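Local coordinates for Serine/threonine-protein kinase Tel1 (Chaetomium thermophilum, PDB 6SKY) that probably phosphorylates serine or threonine followed by glutamine in target proteins, using ATP, to signal DNA damage as an ATM-family checkpoint kinase, at residues Asp2511-Val2516 with Ser2548-Asn2553; Pro2574-Phe2579 with Leu2595-Thr2600. All blocks are in the same frame, centred on the assembly; numbering follows the deposited sequence.

Interaction 1: residues Asp2511-Val2516 with Ser2548-Asn2553; sequences DQTSRV and STMSNN
Val-2516 and Thr-2549 reach toward each other tip to tip, CG1 of the valine standing 3.6 Å from CB of the threonine and meeting its OG1 and CG2. Beside this pair, Met-2550 lays its thioether across Thr-2513 at about a right angle: SD and CE both lie 3.6 Å from Thr-2513 CG2. The same CE reaches Val-2516 CG2, also at 3.6 Å, an approach made possible by a chain that leaves with CG anti to the backbone N (chi1 -154°) and then bends at chi2 and chi3. At the edge, CB of Gln-2512 rests on Thr-2549 CG2 at 3.9 Å, and CB of Asn-2553 passes Thr-2513 OG1 at 4.0 Å. Segments 2511-2516 and 2548-2552 run nearly antiparallel (158°), their axes 9.4 Å apart at closest approach. They pack helix 2507-2522 against helix 2541-2552, which lies on the hairpin of the kinase sheet, away from the nucleotide site. Helix 2461-2472 packs on the far side through Ser-2514. Both threonine hydroxyls bond within their own helices, Thr-2513 OG1 to Ala-2509 O and Thr-2549 OG1 to Asn-2545 O, so across the contact they serve only as packing surfaces beside methyl and thioether groups.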
loop_
_atom_site.group_PDB
_atom_site.type_symbol
_atom_site.label_atom_id
_atom_site.label_comp_id
_atom_site.label_asym_id
_atom_site.label_seq_id
_atom_site.Cartn_x
_atom_site.Cartn_y
_atom_site.Cartn_z
ATOM N N ASP A 2511 10.268 20.550 53.680
ATOM C CA ASP A 2511 11.614 20.823 54.167
ATOM C C ASP A 2511 12.012 19.850 55.273
ATOM O O ASP A 2511 12.998 19.108 55.152
ATOM C CB ASP A 2511 11.679 22.265 54.660
ATOM C CG ASP A 2511 13.012 22.905 54.408
ATOM O OD1 ASP A 2511 13.844 22.285 53.723
ATOM O OD2 ASP A 2511 13.234 24.029 54.893
ATOM N N GLN A 2512 11.239 19.835 56.361
ATOM C CA GLN A 2512 11.600 19.009 57.509
ATOM C C GLN A 2512 11.567 17.529 57.159
ATOM O O GLN A 2512 12.455 16.758 57.561
ATOM C CB GLN A 2512 10.654 19.290 58.672
ATOM C CG GLN A 2512 10.500 20.748 59.023
ATOM C CD GLN A 2512 11.794 21.381 59.454
ATOM O OE1 GLN A 2512 12.711 20.700 59.905
ATOM N NE2 GLN A 2512 11.882 22.694 59.314
ATOM N N THR A 2513 10.556 17.115 56.403
ATOM C CA THR A 2513 10.420 15.713 56.058
ATOM C C THR A 2513 11.561 15.241 55.171
ATOM O O THR A 2513 12.077 14.137 55.360
ATOM C CB THR A 2513 9.080 15.494 55.384
ATOM O OG1 THR A 2513 8.039 15.718 56.338
ATOM C CG2 THR A 2513 8.992 14.097 54.882
ATOM N N SER A 2514 11.978 16.051 54.200
ATOM C CA SER A 2514 13.095 15.647 53.363
ATOM C C SER A 2514 14.382 15.586 54.165
ATOM O O SER A 2514 15.226 14.718 53.922
ATOM C CB SER A 2514 13.234 16.601 52.192
ATOM O OG SER A 2514 11.957 16.982 51.736
ATOM N N ARG A 2515 14.547 16.489 55.135
ATOM C CA ARG A 2515 15.736 16.421 55.978
ATOM C C ARG A 2515 15.799 15.102 56.734
ATOM O O ARG A 2515 16.846 14.448 56.778
ATOM C CB ARG A 2515 15.769 17.599 56.940
ATOM C CG ARG A 2515 15.973 18.914 56.247
ATOM C CD ARG A 2515 16.315 20.008 57.221
ATOM N NE ARG A 2515 16.636 21.243 56.522
ATOM C CZ ARG A 2515 17.812 21.489 55.957
ATOM N NH1 ARG A 2515 18.024 22.639 55.336
ATOM N NH2 ARG A 2515 18.777 20.585 56.009
ATOM N N VAL A 2516 14.677 14.675 57.315
ATOM C CA VAL A 2516 14.747 13.431 58.080
ATOM C C VAL A 2516 14.822 12.210 57.167
ATOM O O VAL A 2516 15.476 11.221 57.514
ATOM C CB VAL A 2516 13.587 13.315 59.082
ATOM C CG1 VAL A 2516 13.558 14.531 59.972
ATOM C CG2 VAL A 2516 12.277 13.131 58.383
ATOM N N SER A 2548 9.205 11.192 64.984
ATOM C CA SER A 2548 8.644 12.405 65.567
ATOM C C SER A 2548 8.391 13.461 64.501
ATOM O O SER A 2548 7.288 14.017 64.411
ATOM C CB SER A 2548 9.578 12.937 66.649
ATOM O OG SER A 2548 10.914 12.925 66.192
ATOM N N THR A 2549 9.402 13.746 63.671
ATOM C CA THR A 2549 9.241 14.760 62.636
ATOM C C THR A 2549 8.128 14.399 61.674
ATOM O O THR A 2549 7.410 15.276 61.185
ATOM C CB THR A 2549 10.540 14.940 61.868
ATOM O OG1 THR A 2549 11.638 14.958 62.785
ATOM C CG2 THR A 2549 10.510 16.238 61.096
ATOM N N MET A 2550 7.964 13.111 61.387
ATOM C CA MET A 2550 6.926 12.717 60.453
ATOM C C MET A 2550 5.546 12.801 61.082
ATOM O O MET A 2550 4.559 13.031 60.377
ATOM C CB MET A 2550 7.200 11.311 59.941
ATOM C CG MET A 2550 6.595 11.058 58.594
ATOM S SD MET A 2550 7.314 12.110 57.334
ATOM C CE MET A 2550 9.033 11.740 57.591
ATOM N N SER A 2551 5.448 12.619 62.398
ATOM C CA SER A 2551 4.164 12.831 63.057
ATOM C C SER A 2551 3.800 14.308 63.092
ATOM O O SER A 2551 2.633 14.668 62.909
ATOM C CB SER A 2551 4.197 12.258 64.469
ATOM O OG SER A 2551 5.305 12.767 65.183
ATOM N N ASN A 2552 4.781 15.181 63.319
ATOM C CA ASN A 2552 4.487 16.604 63.440
ATOM C C ASN A 2552 4.194 17.279 62.107
ATOM O O ASN A 2552 3.572 18.345 62.100
ATOM C CB ASN A 2552 5.648 17.330 64.120
ATOM C CG ASN A 2552 6.053 16.688 65.426
ATOM O OD1 ASN A 2552 7.235 16.613 65.749
ATOM N ND2 ASN A 2552 5.072 16.212 66.182
ATOM N N ASN A 2553 4.627 16.701 60.991
ATOM C CA ASN A 2553 4.457 17.306 59.668
ATOM C C ASN A 2553 3.716 16.361 58.737
ATOM O O ASN A 2553 4.308 15.370 58.270
ATOM C CB ASN A 2553 5.812 17.663 59.066
ATOM C CG ASN A 2553 6.555 18.688 59.872
ATOM O OD1 ASN A 2553 7.667 18.443 60.327
ATOM N ND2 ASN A 2553 5.954 19.854 60.044
#

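Interaction 2: residues Pro2574-Phe2579 with Leu2595-Thr2600; sequences PMIHKF and LTAIGT
Leu-2595 meets Phe-2579 at the end of the contact nearer the turn of an antiparallel beta hairpin, strands 2576-2585 and 2593-2599 of the kinase sheet, whose pairing here contains a classic beta bulge. Leu-2595 CD2 touches Phe-2579 CE1 at 3.6 Å. From Thr-2596 the backbone O comes close to the same ring and makes a CA-H...O contact with Phe-2579 CA at 3.6 Å. Ala-2597, paired with Phe-2579 at a non-hydrogen-bonded position, sets its CB over the ring face, 4.2 Å from the centroid and 14° off the normal, a CH-pi contact. Phe-2546 adds an edge-to-face ring contact with Phe-2579. Ile-2598 is where the register slips by one residue: its O accepts both His-2577 N at 2.9 Å and the straighter bond from Lys-2578 N at 3.0 Å (N-H...O 164°), while its N donates to Lys-2578 O at 2.9 Å. Lys-2578 CG, placed between backbone N and carbonyl carbon (chi1 65°), runs alongside Ile-2598, and both side chains point the same way. Gly-2599 lies opposite Ile-2576, and its CA makes a CA-H...O contact with Met-2575 O. Thr-2600 N bonds Met-2575 O at 2.9 Å, nearly in line with the carbonyl C=O.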
loop_
_atom_site.group_PDB
_atom_site.type_symbol
_atom_site.label_atom_id
_atom_site.label_comp_id
_atom_site.label_asym_id
_atom_site.label_seq_id
_atom_site.Cartn_x
_atom_site.Cartn_y
_atom_site.Cartn_z
ATOM N N PRO A 2574 -4.104 11.596 49.836
ATOM C CA PRO A 2574 -3.877 10.961 51.139
ATOM C C PRO A 2574 -2.578 11.432 51.769
ATOM O O PRO A 2574 -1.524 11.400 51.138
ATOM C CB PRO A 2574 -3.820 9.470 50.795
ATOM C CG PRO A 2574 -3.426 9.435 49.375
ATOM C CD PRO A 2574 -4.072 10.618 48.741
ATOM N N MET A 2575 -2.658 11.861 53.019
ATOM C CA MET A 2575 -1.468 12.201 53.777
ATOM C C MET A 2575 -0.940 10.965 54.488
ATOM O O MET A 2575 -1.634 9.960 54.626
ATOM C CB MET A 2575 -1.765 13.302 54.789
ATOM C CG MET A 2575 -2.363 14.542 54.177
ATOM S SD MET A 2575 -1.173 15.546 53.286
ATOM C CE MET A 2575 -2.239 16.346 52.096
ATOM N N ILE A 2576 0.311 11.039 54.925
ATOM C CA ILE A 2576 0.863 9.953 55.721
ATOM C C ILE A 2576 0.230 10.000 57.101
ATOM O O ILE A 2576 0.346 10.998 57.819
ATOM C CB ILE A 2576 2.388 10.046 55.812
ATOM C CG1 ILE A 2576 3.026 9.721 54.473
ATOM C CG2 ILE A 2576 2.904 9.091 56.856
ATOM C CD1 ILE A 2576 4.522 9.719 54.517
ATOM N N HIS A 2577 -0.457 8.923 57.474
ATOM C CA HIS A 2577 -1.058 8.850 58.798
ATOM C C HIS A 2577 -0.033 8.406 59.829
ATOM O O HIS A 2577 0.226 9.111 60.807
ATOM C CB HIS A 2577 -2.254 7.898 58.774
ATOM C CG HIS A 2577 -2.928 7.740 60.098
ATOM N ND1 HIS A 2577 -2.591 6.748 60.990
ATOM C CD2 HIS A 2577 -3.927 8.446 60.677
ATOM C CE1 HIS A 2577 -3.350 6.850 62.066
ATOM N NE2 HIS A 2577 -4.169 7.873 61.900
ATOM N N LYS A 2578 0.575 7.245 59.615
ATOM C CA LYS A 2578 1.592 6.757 60.532
ATOM C C LYS A 2578 2.552 5.867 59.761
ATOM O O LYS A 2578 2.405 5.663 58.559
ATOM C CB LYS A 2578 0.964 6.004 61.704
ATOM C CG LYS A 2578 0.253 4.738 61.301
ATOM C CD LYS A 2578 -0.314 4.017 62.500
ATOM C CE LYS A 2578 -1.035 2.750 62.075
ATOM N NZ LYS A 2578 -1.711 2.069 63.210
ATOM N N PHE A 2579 3.542 5.337 60.461
ATOM C CA PHE A 2579 4.482 4.392 59.884
ATOM C C PHE A 2579 4.336 3.050 60.578
ATOM O O PHE A 2579 4.139 2.993 61.793
ATOM C CB PHE A 2579 5.917 4.884 60.017
ATOM C CG PHE A 2579 6.359 5.748 58.889
ATOM C CD1 PHE A 2579 7.200 5.256 57.919
ATOM C CD2 PHE A 2579 5.919 7.047 58.785
ATOM C CE1 PHE A 2579 7.598 6.051 56.879
ATOM C CE2 PHE A 2579 6.311 7.834 57.745
ATOM C CZ PHE A 2579 7.151 7.342 56.795
ATOM N N LEU A 2595 10.787 1.015 54.160
ATOM C CA LEU A 2595 9.796 1.534 55.084
ATOM C C LEU A 2595 8.399 1.279 54.554
ATOM O O LEU A 2595 8.192 1.092 53.359
ATOM C CB LEU A 2595 9.984 3.030 55.293
ATOM C CG LEU A 2595 10.921 3.532 56.378
ATOM C CD1 LEU A 2595 12.303 2.959 56.225
ATOM C CD2 LEU A 2595 10.964 5.025 56.288
ATOM N N THR A 2596 7.433 1.282 55.459
ATOM C CA THR A 2596 6.027 1.210 55.098
ATOM C C THR A 2596 5.305 2.364 55.764
ATOM O O THR A 2596 5.543 2.656 56.935
ATOM C CB THR A 2596 5.394 -0.114 55.527
ATOM O OG1 THR A 2596 6.235 -1.199 55.130
ATOM C CG2 THR A 2596 4.041 -0.287 54.879
ATOM N N ALA A 2597 4.439 3.032 55.018
ATOM C CA ALA A 2597 3.674 4.149 55.535
ATOM C C ALA A 2597 2.198 3.840 55.375
ATOM O O ALA A 2597 1.756 3.467 54.288
ATOM C CB ALA A 2597 4.027 5.443 54.807
ATOM N N ILE A 2598 1.445 3.972 56.452
ATOM C CA ILE A 2598 0.003 3.800 56.406
ATOM C C ILE A 2598 -0.607 5.178 56.225
ATOM O O ILE A 2598 -0.381 6.078 57.041
ATOM C CB ILE A 2598 -0.529 3.113 57.671
ATOM C CG1 ILE A 2598 -0.126 1.641 57.694
ATOM C CG2 ILE A 2598 -2.032 3.217 57.723
ATOM C CD1 ILE A 2598 1.211 1.375 58.316
ATOM N N GLY A 2599 -1.363 5.346 55.151
ATOM C CA GLY A 2599 -1.917 6.630 54.810
ATOM C C GLY A 2599 -3.210 6.910 55.530
ATOM O O GLY A 2599 -3.686 6.138 56.361
ATOM N N THR A 2600 -3.792 8.057 55.200
ATOM C CA THR A 2600 -5.056 8.441 55.806
ATOM C C THR A 2600 -6.197 7.571 55.295
ATOM O O THR A 2600 -7.054 7.143 56.075
ATOM C CB THR A 2600 -5.325 9.919 55.544
ATOM O OG1 THR A 2600 -4.737 10.699 56.590
ATOM C CG2 THR A 2600 -6.808 10.199 55.485
#

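Both contacts belong to neighbouring elements of the kinase region, with centres about 13 Å apart, and they share an interface: Met-2550 CG packs on Phe-2579 CE2. Met-2550 of helix 2541-2552 thus takes part in interaction 1 and also, alongside Phe-2546 and Leu-2547, touches the hairpin of interaction 2. Each contact is partly buried. In interaction 1 the buried touching residues are Thr-2513, Val-2516 and Met-2550, whereas in interaction 2 Ile-2576, Phe-2579, Leu-2595, Ala-2597 and Gly-2599 are buried and His-2577, Lys-2578 and Thr-2600 are exposed. The helix pair buries 278 Å² through side-chain packing; the hairpin buries 512 Å² and is held by four backbone hydrogen bonds, two of them converging on Ile-2598 O.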